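Local coordinates for extracellular invertase (Aspergillus kawachii, PDB 5XH8), which probably cleaves sucrose at its beta-fructofuranosyl bond and transfers the fructose to other sugars, giving fructooligosaccharides such as 1-kestose, at residues 478-481 with 486-489; 454-459 with 573-578; 175-180 with 264-269; 181-186 with 300-305; 243-248 with 277-282. All coordinates share one frame; numbering follows the deposited sequence.

Contact 1: 478-481 with 486-489; sequences QILS and STTV
I479 and T487 form the antiparallel hydrogen-bonded pair near the turn of the hairpin made by strands 474-481 and 487-492. The backbone bonds come first: I479 N donates to T487 O at 2.7 Å, almost straight at 170°, and T487 N returns to I479 O at 2.9 Å. One step away from the turn, Q478 faces T488 in a non-hydrogen-bonded pair, and Q478 CA makes a CA-H...O contact with T487 O at 3.3 Å.

Q478 shares a face with T488, and S481 and S486 close in on its amide near the turn. Q478 swings its CG opposite the backbone N (chi1 -166°) and stays extended, which lays the amide beside S486 CB, with CD 3.9 Å from it. S481 OG donates to Q478 OE1 at 3.1 Å, arriving above the carbonyl plane. The hydroxyl of S486 bonds to N504 instead. A water donates to L480 O and accepts from T487 OG1, itself also bonded to T505.

Apolar contact lies on the face of I479 and T487, where I479 CG1 meets T487 CB at 3.9 Å. L480, with positive phi, pairs together with S481 opposite N574 as a G1 bulge, turning the strand a corner. Backbone bonds thus set the pairing, while one water ties the bulge carbonyl L480 O to the hydroxyl of the opposite strand.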
# COMPACT_ATOMS: atom_id res chain seq x y z
N GLN A 478 45.20 31.13 7.31
CA GLN A 478 45.10 30.42 8.55
C GLN A 478 44.08 31.20 9.37
O GLN A 478 44.19 32.41 9.51
CB GLN A 478 46.46 30.38 9.24
CG GLN A 478 46.53 29.38 10.36
CD GLN A 478 47.86 29.40 11.09
OE1 GLN A 478 48.12 30.27 11.92
NE2 GLN A 478 48.69 28.42 10.81
N ILE A 479 43.06 30.51 9.89
CA ILE A 479 41.97 31.16 10.62
C ILE A 479 41.74 30.48 11.95
O ILE A 479 42.26 29.39 12.18
CB ILE A 479 40.65 31.17 9.81
CG1 ILE A 479 40.16 29.73 9.52
CG2 ILE A 479 40.84 31.95 8.52
CD1 ILE A 479 38.78 29.68 8.87
N LEU A 480 40.94 31.11 12.80
CA LEU A 480 40.59 30.56 14.10
C LEU A 480 41.86 30.10 14.87
O LEU A 480 41.94 28.97 15.38
CB LEU A 480 39.57 29.41 13.93
CG LEU A 480 38.23 29.78 13.27
CD1 LEU A 480 37.46 28.54 12.81
CD2 LEU A 480 37.41 30.65 14.21
N SER A 481 42.84 31.00 14.91
CA SER A 481 44.20 30.71 15.42
C SER A 481 44.46 31.31 16.77
O SER A 481 44.04 32.43 17.07
CB SER A 481 45.27 31.27 14.49
OG SER A 481 45.32 30.50 13.32
N SER A 486 44.50 26.13 15.33
CA SER A 486 44.49 26.83 14.06
C SER A 486 43.78 25.99 13.00
O SER A 486 43.81 24.76 13.03
CB SER A 486 45.92 27.14 13.57
OG SER A 486 46.64 25.93 13.39
N THR A 487 43.22 26.67 12.02
CA THR A 487 42.66 26.00 10.85
C THR A 487 43.24 26.64 9.61
O THR A 487 43.30 27.86 9.53
CB THR A 487 41.13 26.17 10.85
OG1 THR A 487 40.60 25.57 12.04
CG2 THR A 487 40.53 25.52 9.63
N THR A 488 43.63 25.82 8.63
CA THR A 488 44.23 26.35 7.41
C THR A 488 43.41 25.95 6.20
O THR A 488 43.07 24.78 6.03
CB THR A 488 45.70 25.90 7.26
OG1 THR A 488 46.37 26.18 8.48
CG2 THR A 488 46.39 26.68 6.18
N VAL A 489 43.08 26.96 5.39
CA VAL A 489 42.30 26.79 4.18
C VAL A 489 43.20 27.27 3.05
O VAL A 489 43.59 28.44 3.05
CB VAL A 489 41.02 27.67 4.20
CG1 VAL A 489 40.28 27.57 2.88
CG2 VAL A 489 40.12 27.29 5.36
O HOH W 1 41.04 26.42 14.62

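Contact 2: 454-459 with 573-578; sequences KFFVLS and TNISFF
K454 NZ is gripped three ways, by S567 OG, by the carbonyl oxygen of Y569 and by O1 of a glycerol probably left from crystallisation, while the stem of the same side chain packs on T573. The contact belongs to the C-terminal beta-sandwich of family 32 glycoside hydrolases: strand 455-463 lies in one sheet and strand 574-580 in the other. No hydrogen bond joins the two segments. They meet through side chains reaching between the sheets, and the CA atoms of L458 and I575 are 9.6 Å apart.

I575 does most of the work. Its CG1 branch, anti to the carbonyl carbon (chi1 -65°), carries CD1 out to the ring of F456, which approaches from the opposite direction. CD1 stands 4.3 Å from the centroid of the F456 ring, 28° off the normal, an off-centre CH-pi contact in which CE1 is the nearest ring atom. The other branch of I575, CG2, slides past L458 so that L458 CD1 sits 3.9 Å from it; the same methyl of L458 is 4.0 Å from I575 CD1. One isoleucine thus touches both the ring and the leucine. P451 and F447 also touch I575, and F477 packs on L458, extending this apolar layer.

Just before both strands begin, two aliphatic groups meet instead. K454 and T573 cross at about a right angle, the methyl CG2 of T573 resting 3.9 Å from K454 CG.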
# COMPACT_ATOMS: atom_id res chain seq x y z
N LYS A 454 34.20 34.64 16.52
CA LYS A 454 34.22 33.57 15.54
C LYS A 454 32.98 33.63 14.57
O LYS A 454 32.39 32.60 14.22
CB LYS A 454 34.29 32.23 16.27
CG LYS A 454 35.48 32.09 17.21
CD LYS A 454 35.53 30.72 17.87
CE LYS A 454 36.68 30.66 18.88
NZ LYS A 454 36.72 29.36 19.59
N PHE A 455 32.64 34.84 14.15
CA PHE A 455 31.49 35.11 13.30
C PHE A 455 31.97 36.17 12.31
O PHE A 455 32.06 37.34 12.66
CB PHE A 455 30.30 35.62 14.12
CG PHE A 455 29.84 34.66 15.20
CD1 PHE A 455 30.38 34.70 16.49
CD2 PHE A 455 28.83 33.73 14.94
CE1 PHE A 455 29.95 33.82 17.48
CE2 PHE A 455 28.38 32.87 15.93
CZ PHE A 455 28.95 32.91 17.21
N PHE A 456 32.38 35.75 11.12
CA PHE A 456 32.90 36.68 10.14
C PHE A 456 32.84 36.16 8.73
O PHE A 456 32.76 34.95 8.52
CB PHE A 456 34.39 37.06 10.45
CG PHE A 456 35.35 35.88 10.42
CD1 PHE A 456 36.01 35.53 9.26
CD2 PHE A 456 35.60 35.16 11.57
CE1 PHE A 456 36.88 34.46 9.23
CE2 PHE A 456 36.46 34.07 11.56
CZ PHE A 456 37.11 33.72 10.39
N VAL A 457 32.92 37.09 7.78
CA VAL A 457 33.17 36.78 6.37
C VAL A 457 34.54 37.32 6.01
O VAL A 457 34.85 38.46 6.36
CB VAL A 457 32.16 37.46 5.41
CG1 VAL A 457 32.45 37.05 3.96
CG2 VAL A 457 30.72 37.13 5.82
N LEU A 458 35.34 36.52 5.31
CA LEU A 458 36.64 36.92 4.78
C LEU A 458 36.60 36.76 3.27
O LEU A 458 36.33 35.65 2.80
CB LEU A 458 37.76 36.04 5.34
CG LEU A 458 39.19 36.40 4.87
CD1 LEU A 458 40.22 35.90 5.88
CD2 LEU A 458 39.55 35.86 3.49
N SER A 459 36.85 37.83 2.52
CA SER A 459 36.95 37.78 1.05
C SER A 459 38.34 38.20 0.60
O SER A 459 38.91 39.15 1.14
CB SER A 459 35.96 38.73 0.37
OG SER A 459 34.82 38.91 1.15
N THR A 573 40.77 33.25 17.32
CA THR A 573 40.12 34.15 16.37
C THR A 573 41.08 34.85 15.40
O THR A 573 40.63 35.67 14.59
CB THR A 573 39.33 35.23 17.13
OG1 THR A 573 40.23 35.99 17.93
CG2 THR A 573 38.27 34.62 18.03
N ASN A 574 42.38 34.54 15.45
CA ASN A 574 43.37 35.25 14.63
C ASN A 574 43.42 34.69 13.23
O ASN A 574 43.18 33.48 13.01
CB ASN A 574 44.77 35.21 15.26
CG ASN A 574 44.82 35.94 16.59
OD1 ASN A 574 44.99 35.33 17.65
ND2 ASN A 574 44.63 37.23 16.56
N ILE A 575 43.75 35.57 12.30
CA ILE A 575 43.85 35.24 10.89
C ILE A 575 45.23 35.62 10.36
O ILE A 575 45.73 36.68 10.69
CB ILE A 575 42.76 35.99 10.08
CG1 ILE A 575 41.37 35.50 10.51
CG2 ILE A 575 42.98 35.79 8.58
CD1 ILE A 575 40.23 36.27 9.86
N SER A 576 45.81 34.77 9.52
CA SER A 576 47.10 35.03 8.90
C SER A 576 47.09 34.63 7.44
O SER A 576 46.39 33.67 7.07
CB SER A 576 48.18 34.24 9.61
OG SER A 576 48.23 34.62 10.96
N PHE A 577 47.89 35.33 6.62
CA PHE A 577 48.24 34.85 5.28
C PHE A 577 49.03 33.57 5.46
O PHE A 577 49.73 33.40 6.47
CB PHE A 577 49.11 35.85 4.50
CG PHE A 577 48.46 37.18 4.27
CD1 PHE A 577 47.64 37.38 3.18
CD2 PHE A 577 48.66 38.23 5.16
CE1 PHE A 577 47.01 38.61 2.98
CE2 PHE A 577 48.04 39.46 4.96
CZ PHE A 577 47.22 39.65 3.87
N PHE A 578 48.90 32.65 4.52
CA PHE A 578 49.67 31.42 4.54
C PHE A 578 50.17 31.14 3.13
O PHE A 578 49.42 31.30 2.17
CB PHE A 578 48.83 30.24 5.03
CG PHE A 578 49.37 28.91 4.61
CD1 PHE A 578 50.46 28.35 5.28
CD2 PHE A 578 48.83 28.22 3.53
CE1 PHE A 578 50.97 27.12 4.89
CE2 PHE A 578 49.34 27.00 3.14
CZ PHE A 578 50.41 26.44 3.82

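Contact 3: 175-180 with 264-269; sequences FQNPTL and GQIFTT
Segment 175-180 runs off the end of strand 166-176 into the first turn of helix 178-184, passing the start of strand 265-274 without backbone pairing; the closest CA atoms, those of T179 and G264, are 8.7 Å apart. Across this gap N177 and I266 make the direct contact. With chi1 near 180° (-171°), N177 holds CG across from the backbone N, and the amide reaches the isoleucine. There ND2 lies 3.9 Å from I266 CG1, and the terminal methyl CD1 is also 3.9 Å from both ND2 and OD1 of N177, so the isoleucine chain runs obliquely along the amide rather than meeting one end of it. T179 adds a looser touch, its CB 4.2 Å from I266 CD1.

The two ends of that amide have separate tasks. N177 is the N-cap of the helix: OD1 takes the bond from L180 N at 2.9 Å, with the donor in the carbonyl plane. ND2 instead donates to a water, which also accepts from T179 OG1 and gives a hydrogen to G264 O at 2.8 Å. This water links cap, first turn and the residue leading into strand 265-274, and it supplies the polar connection that the segments do not make directly. With both ends engaged, the amide is held in rotation.

I266 and L180 both touch V296 on strand 286-298, and N177 reaches S254 on strand 250-255. The helix that connects the first two strands of one blade is thus seated against the sheet of the next.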
# COMPACT_ATOMS: atom_id res chain seq x y z
N PHE A 175 7.70 19.01 -9.55
CA PHE A 175 8.18 20.11 -10.38
C PHE A 175 7.39 20.21 -11.69
O PHE A 175 6.78 19.24 -12.11
CB PHE A 175 9.69 19.99 -10.70
CG PHE A 175 10.03 18.86 -11.61
CD1 PHE A 175 10.06 17.55 -11.14
CD2 PHE A 175 10.36 19.08 -12.96
CE1 PHE A 175 10.38 16.50 -11.96
CE2 PHE A 175 10.66 18.03 -13.79
CZ PHE A 175 10.67 16.73 -13.30
N GLN A 176 7.44 21.40 -12.28
CA GLN A 176 6.83 21.73 -13.57
C GLN A 176 7.93 21.99 -14.58
O GLN A 176 9.01 22.49 -14.23
CB GLN A 176 5.94 22.94 -13.43
CG GLN A 176 4.75 22.64 -12.55
CD GLN A 176 3.81 23.82 -12.36
OE1 GLN A 176 4.20 24.88 -11.88
NE2 GLN A 176 2.55 23.63 -12.70
N ASN A 177 7.67 21.62 -15.84
CA ASN A 177 8.65 21.86 -16.91
C ASN A 177 8.02 21.83 -18.34
O ASN A 177 7.53 20.79 -18.78
CB ASN A 177 9.80 20.86 -16.83
CG ASN A 177 10.93 21.23 -17.78
OD1 ASN A 177 10.88 20.88 -18.96
ND2 ASN A 177 11.90 21.99 -17.29
N PRO A 178 8.03 22.98 -19.04
CA PRO A 178 7.37 23.01 -20.39
C PRO A 178 8.13 22.24 -21.46
O PRO A 178 7.51 21.83 -22.45
CB PRO A 178 7.25 24.51 -20.71
CG PRO A 178 8.32 25.15 -19.88
CD PRO A 178 8.44 24.33 -18.61
N THR A 179 9.43 21.99 -21.27
CA THR A 179 10.19 21.16 -22.18
C THR A 179 9.67 19.73 -22.12
O THR A 179 9.40 19.13 -23.17
CB THR A 179 11.70 21.19 -21.91
OG1 THR A 179 12.12 22.55 -21.87
CG2 THR A 179 12.49 20.45 -22.98
N LEU A 180 9.51 19.20 -20.91
CA LEU A 180 8.86 17.90 -20.73
C LEU A 180 7.42 17.92 -21.26
O LEU A 180 7.00 16.94 -21.87
CB LEU A 180 8.87 17.45 -19.26
CG LEU A 180 10.21 17.15 -18.59
CD1 LEU A 180 9.99 16.55 -17.20
CD2 LEU A 180 11.06 16.20 -19.42
N GLY A 264 14.50 27.06 -19.48
CA GLY A 264 15.94 27.06 -19.44
C GLY A 264 16.52 25.68 -19.56
O GLY A 264 15.79 24.70 -19.70
N GLN A 265 17.84 25.62 -19.48
CA GLN A 265 18.59 24.37 -19.36
C GLN A 265 18.25 23.58 -18.10
O GLN A 265 18.16 24.17 -17.04
CB GLN A 265 20.08 24.68 -19.25
CG GLN A 265 20.90 24.19 -20.40
CD GLN A 265 22.29 24.73 -20.25
OE1 GLN A 265 23.18 24.07 -19.72
NE2 GLN A 265 22.45 25.97 -20.61
N ILE A 266 18.18 22.26 -18.23
CA ILE A 266 17.68 21.39 -17.17
C ILE A 266 18.84 20.81 -16.35
O ILE A 266 19.82 20.27 -16.88
CB ILE A 266 16.77 20.28 -17.75
CG1 ILE A 266 15.47 20.90 -18.24
CG2 ILE A 266 16.46 19.20 -16.70
CD1 ILE A 266 14.65 20.00 -19.15
N PHE A 267 18.71 20.93 -15.04
CA PHE A 267 19.70 20.43 -14.07
C PHE A 267 19.00 19.56 -13.03
O PHE A 267 17.80 19.73 -12.79
CB PHE A 267 20.34 21.60 -13.33
CG PHE A 267 21.29 22.44 -14.15
CD1 PHE A 267 20.81 23.44 -15.00
CD2 PHE A 267 22.66 22.28 -14.02
CE1 PHE A 267 21.70 24.25 -15.73
CE2 PHE A 267 23.55 23.08 -14.74
CZ PHE A 267 23.07 24.05 -15.60
N THR A 268 19.76 18.67 -12.41
CA THR A 268 19.29 17.94 -11.23
C THR A 268 20.38 18.02 -10.15
O THR A 268 21.57 18.08 -10.49
CB THR A 268 18.93 16.47 -11.55
OG1 THR A 268 18.47 15.79 -10.36
CG2 THR A 268 20.12 15.72 -12.16
N THR A 269 19.97 18.06 -8.88
CA THR A 269 20.89 17.77 -7.76
C THR A 269 20.51 16.43 -7.13
O THR A 269 19.32 16.10 -7.03
CB THR A 269 21.00 18.90 -6.73
OG1 THR A 269 19.74 19.14 -6.09
CG2 THR A 269 21.46 20.21 -7.39
O HOH W 2 13.24 23.68 -19.37

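Contact 4: 181-186 with 300-305; sequences DSLLHS and GSVSFN
Segment 181-186 is the last turn of helix 178-184 and its exit, while 300-305 leads out of a turn into strand 302-311; L183 and V302 bring their CA atoms to 7.6 Å, and no backbone bond crosses. The helix finishes in a Schellman motif at H185, whose phi is positive. Here S186 N bonds back to D181 O at 2.9 Å, and H185 N makes a weak bond to S182 O.

Two consecutive leucines of the helix take hold of one valine. L183 points toward the strand and crosses V302 at about a right angle, placing CD1 4.0 Å from V302 CG2. L184 starts off at a different angle, but its tip bends in, and CD2 comes to 4.1 Å from V302 CB. V302 sets CG1 between the backbone N and the carbonyl carbon (chi1 77°), leaving CG2 anti to N, where it meets L183, while L184 touches CB. V296 touches both L183 and V302, L222 packs on L184, and W225 on V302.

Polar atoms at the helix end find arginines: R298 donates to L183 O, and R210 to both L184 O and S186 OG. The chemistry therefore divides in two. Between helix and strand the contact is purely apolar, with neither direction nor charge to set it, whereas the helix terminus is held by hydrogen bonds to arginine side chains.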
# COMPACT_ATOMS: atom_id res chain seq x y z
N ASP A 181 6.67 18.99 -21.03
CA ASP A 181 5.28 19.05 -21.54
C ASP A 181 5.27 18.86 -23.07
O ASP A 181 4.50 18.03 -23.59
CB ASP A 181 4.58 20.36 -21.20
CG ASP A 181 4.34 20.57 -19.71
OD1 ASP A 181 4.40 19.60 -18.91
OD2 ASP A 181 4.02 21.73 -19.37
N SER A 182 6.13 19.60 -23.75
CA SER A 182 6.25 19.51 -25.21
C SER A 182 6.65 18.11 -25.68
O SER A 182 5.98 17.53 -26.54
CB SER A 182 7.21 20.57 -25.75
OG SER A 182 7.61 20.21 -27.06
N LEU A 183 7.71 17.55 -25.09
CA LEU A 183 8.19 16.23 -25.49
C LEU A 183 7.20 15.09 -25.23
O LEU A 183 7.16 14.11 -25.99
CB LEU A 183 9.50 15.89 -24.78
CG LEU A 183 10.80 16.49 -25.27
CD1 LEU A 183 11.89 16.18 -24.25
CD2 LEU A 183 11.20 15.94 -26.64
N LEU A 184 6.42 15.21 -24.14
CA LEU A 184 5.49 14.15 -23.72
C LEU A 184 4.02 14.43 -24.08
O LEU A 184 3.15 13.64 -23.74
CB LEU A 184 5.61 13.95 -22.21
CG LEU A 184 6.99 13.45 -21.75
CD1 LEU A 184 7.17 13.67 -20.26
CD2 LEU A 184 7.18 11.98 -22.11
N HIS A 185 3.76 15.54 -24.75
CA HIS A 185 2.41 16.01 -25.03
C HIS A 185 1.55 16.07 -23.76
O HIS A 185 0.37 15.74 -23.78
CB HIS A 185 1.76 15.16 -26.14
CG HIS A 185 2.59 15.09 -27.38
ND1 HIS A 185 3.42 14.02 -27.66
CD2 HIS A 185 2.78 15.98 -28.38
CE1 HIS A 185 4.07 14.24 -28.79
NE2 HIS A 185 3.69 15.42 -29.25
N SER A 186 2.15 16.52 -22.65
CA SER A 186 1.42 16.61 -21.39
C SER A 186 0.59 17.85 -21.47
O SER A 186 0.96 18.79 -22.17
CB SER A 186 2.37 16.74 -20.17
OG SER A 186 3.38 15.75 -20.21
N GLY A 300 10.55 7.35 -27.94
CA GLY A 300 9.51 6.57 -27.25
C GLY A 300 9.40 7.04 -25.79
O GLY A 300 8.39 7.61 -25.40
N SER A 301 10.44 6.81 -24.99
CA SER A 301 10.47 7.33 -23.61
C SER A 301 11.50 8.44 -23.43
O SER A 301 12.54 8.48 -24.09
CB SER A 301 10.74 6.21 -22.62
OG SER A 301 12.00 5.64 -22.86
N VAL A 302 11.18 9.35 -22.52
CA VAL A 302 12.02 10.51 -22.27
C VAL A 302 13.30 10.12 -21.49
O VAL A 302 13.31 9.17 -20.70
CB VAL A 302 11.21 11.63 -21.59
CG1 VAL A 302 10.98 11.34 -20.11
CG2 VAL A 302 11.88 12.98 -21.78
N SER A 303 14.37 10.85 -21.76
CA SER A 303 15.69 10.55 -21.25
C SER A 303 16.43 11.84 -20.88
O SER A 303 16.39 12.80 -21.65
CB SER A 303 16.46 9.82 -22.33
OG SER A 303 17.30 8.88 -21.73
N PHE A 304 17.11 11.84 -19.73
CA PHE A 304 17.98 12.92 -19.30
C PHE A 304 19.41 12.46 -19.58
O PHE A 304 19.81 11.41 -19.11
CB PHE A 304 17.78 13.19 -17.80
CG PHE A 304 18.74 14.18 -17.21
CD1 PHE A 304 18.55 15.54 -17.38
CD2 PHE A 304 19.79 13.75 -16.42
CE1 PHE A 304 19.43 16.46 -16.80
CE2 PHE A 304 20.67 14.66 -15.84
CZ PHE A 304 20.49 16.03 -16.04
N ASN A 305 20.15 13.23 -20.36
CA ASN A 305 21.48 12.81 -20.85
C ASN A 305 22.51 13.81 -20.31
O ASN A 305 22.57 14.95 -20.79
CB ASN A 305 21.48 12.77 -22.38
CG ASN A 305 20.34 11.93 -22.93
OD1 ASN A 305 20.35 10.72 -22.80
ND2 ASN A 305 19.31 12.58 -23.48

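Contact 5: 243-248 with 277-282; sequences WAFNFE and LPVVPQ
F245 turns the tip of its ring toward L277 and V279, and these two meet it in different ways. L277 comes in at the edge: its CD2 methyl lies near the ring plane, 4.1 Å from F245 CZ, and the two side chains run obliquely to one another. V279 approaches aslant, with CG2 4.4 Å from the same CZ atom. One ring carbon thus serves both contacts. The side chain of F245 has CG anti to the carbonyl carbon (chi1 -65°), which sends the ring out across to the other loop; L277 begins at an angle to F245 and only its end closes in.

W125 stacks on the F245 ring and also touches V279, so the tryptophan joins the small apolar cluster. A bound glycerol lies close to the F245 side chain. L277 precedes a cis peptide bond to P278, in an exposed loop between strands 265-274 and 286-298.

Further along 243-248, E248 forms a salt bridge with R170 and touches D171, both part of the RDP motif characteristic of family 32. The cluster is a loop-to-loop contact of the beta-propeller, on the same short segment that reaches that motif through E248.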
# COMPACT_ATOMS: atom_id res chain seq x y z
N TRP A 243 28.44 8.00 -9.41
CA TRP A 243 27.01 7.72 -9.43
C TRP A 243 26.66 6.71 -8.34
O TRP A 243 25.56 6.73 -7.81
CB TRP A 243 26.57 7.21 -10.80
CG TRP A 243 26.87 8.13 -11.98
CD1 TRP A 243 27.40 7.76 -13.19
CD2 TRP A 243 26.64 9.55 -12.07
NE1 TRP A 243 27.51 8.85 -14.03
CE2 TRP A 243 27.06 9.96 -13.37
CE3 TRP A 243 26.13 10.52 -11.19
CZ2 TRP A 243 26.97 11.29 -13.80
CZ3 TRP A 243 26.05 11.85 -11.61
CH2 TRP A 243 26.46 12.22 -12.91
N ALA A 244 27.60 5.82 -8.03
CA ALA A 244 27.60 5.04 -6.81
C ALA A 244 26.42 4.05 -6.77
O ALA A 244 25.95 3.60 -7.84
CB ALA A 244 27.67 5.97 -5.60
N PHE A 245 25.93 3.70 -5.58
CA PHE A 245 24.99 2.57 -5.47
C PHE A 245 23.52 2.91 -5.39
O PHE A 245 22.68 2.02 -5.50
CB PHE A 245 25.40 1.70 -4.31
CG PHE A 245 26.74 1.04 -4.50
CD1 PHE A 245 27.91 1.69 -4.14
CD2 PHE A 245 26.83 -0.25 -5.02
CE1 PHE A 245 29.15 1.08 -4.30
CE2 PHE A 245 28.06 -0.88 -5.18
CZ PHE A 245 29.23 -0.21 -4.82
N ASN A 246 23.20 4.18 -5.18
CA ASN A 246 21.80 4.61 -5.00
C ASN A 246 21.75 6.13 -5.09
O ASN A 246 22.65 6.78 -4.60
CB ASN A 246 21.29 4.13 -3.63
CG ASN A 246 19.81 4.36 -3.46
OD1 ASN A 246 18.99 3.80 -4.18
ND2 ASN A 246 19.46 5.19 -2.48
N PHE A 247 20.72 6.67 -5.73
CA PHE A 247 20.47 8.11 -5.73
C PHE A 247 19.44 8.48 -4.64
O PHE A 247 18.48 7.74 -4.41
CB PHE A 247 19.89 8.60 -7.07
CG PHE A 247 20.84 8.59 -8.25
CD1 PHE A 247 22.23 8.52 -8.10
CD2 PHE A 247 20.31 8.69 -9.53
CE1 PHE A 247 23.06 8.51 -9.22
CE2 PHE A 247 21.15 8.69 -10.65
CZ PHE A 247 22.52 8.61 -10.49
N GLU A 248 19.65 9.65 -4.02
CA GLU A 248 18.79 10.21 -2.97
C GLU A 248 18.50 11.68 -3.30
O GLU A 248 19.26 12.33 -4.04
CB GLU A 248 19.50 10.11 -1.62
CG GLU A 248 19.82 8.67 -1.18
CD GLU A 248 20.07 8.56 0.30
OE1 GLU A 248 21.21 8.87 0.73
OE2 GLU A 248 19.09 8.22 1.04
N LEU A 277 34.67 -1.42 -1.82
CA LEU A 277 34.41 -2.85 -1.97
C LEU A 277 35.33 -3.61 -1.01
O LEU A 277 36.46 -3.16 -0.78
CB LEU A 277 34.65 -3.28 -3.42
CG LEU A 277 33.74 -2.62 -4.46
CD1 LEU A 277 34.13 -3.07 -5.86
CD2 LEU A 277 32.27 -2.90 -4.18
N PRO A 278 34.88 -4.69 -0.38
CA PRO A 278 33.50 -5.14 -0.40
C PRO A 278 32.57 -4.19 0.37
O PRO A 278 33.02 -3.45 1.25
CB PRO A 278 33.58 -6.46 0.35
CG PRO A 278 34.55 -6.13 1.45
CD PRO A 278 35.54 -5.15 0.86
N VAL A 279 31.29 -4.26 0.05
CA VAL A 279 30.27 -3.45 0.70
C VAL A 279 30.12 -3.90 2.15
O VAL A 279 30.09 -5.09 2.42
CB VAL A 279 28.93 -3.60 -0.02
CG1 VAL A 279 27.80 -2.92 0.77
CG2 VAL A 279 29.04 -3.07 -1.44
N VAL A 280 30.01 -2.95 3.07
CA VAL A 280 29.70 -3.26 4.47
C VAL A 280 28.18 -3.14 4.68
O VAL A 280 27.60 -2.09 4.37
CB VAL A 280 30.46 -2.33 5.42
CG1 VAL A 280 30.11 -2.63 6.87
CG2 VAL A 280 31.97 -2.45 5.18
N PRO A 281 27.52 -4.21 5.19
CA PRO A 281 26.06 -4.19 5.24
C PRO A 281 25.53 -2.98 6.00
O PRO A 281 26.01 -2.68 7.10
CB PRO A 281 25.70 -5.50 5.95
CG PRO A 281 26.84 -6.42 5.63
CD PRO A 281 28.05 -5.54 5.59
N GLN A 282 24.56 -2.30 5.38
CA GLN A 282 23.90 -1.11 5.92
C GLN A 282 24.79 0.12 6.12
O GLN A 282 24.39 1.03 6.83
CB GLN A 282 23.12 -1.42 7.21
CG GLN A 282 22.00 -2.40 6.96
CD GLN A 282 21.08 -2.56 8.16
OE1 GLN A 282 20.45 -1.62 8.60
NE2 GLN A 282 20.97 -3.76 8.65

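In the fold
Contacts 1 and 2 share the C-terminal sandwich: strands 474-481 and 574-580 are neighbours in one sheet, so the hairpin of contact 1 lies beside the layer where contact 2 packs sheet on sheet. Both are buried, yet the first relies on backbone bonds and the second on hydrocarbon. Contacts 3, 4 and 5 belong to the propeller; their nearest atoms lie about 23 Å or more from those of contacts 1 and 2. Contacts 3 and 4 use opposite ends of helix 178-184 against one sheet, a capped, water-bridged start and an apolar finish that is partly buried. Contact 5 reaches that sheet too, at the surface, through a few loose apolar touches.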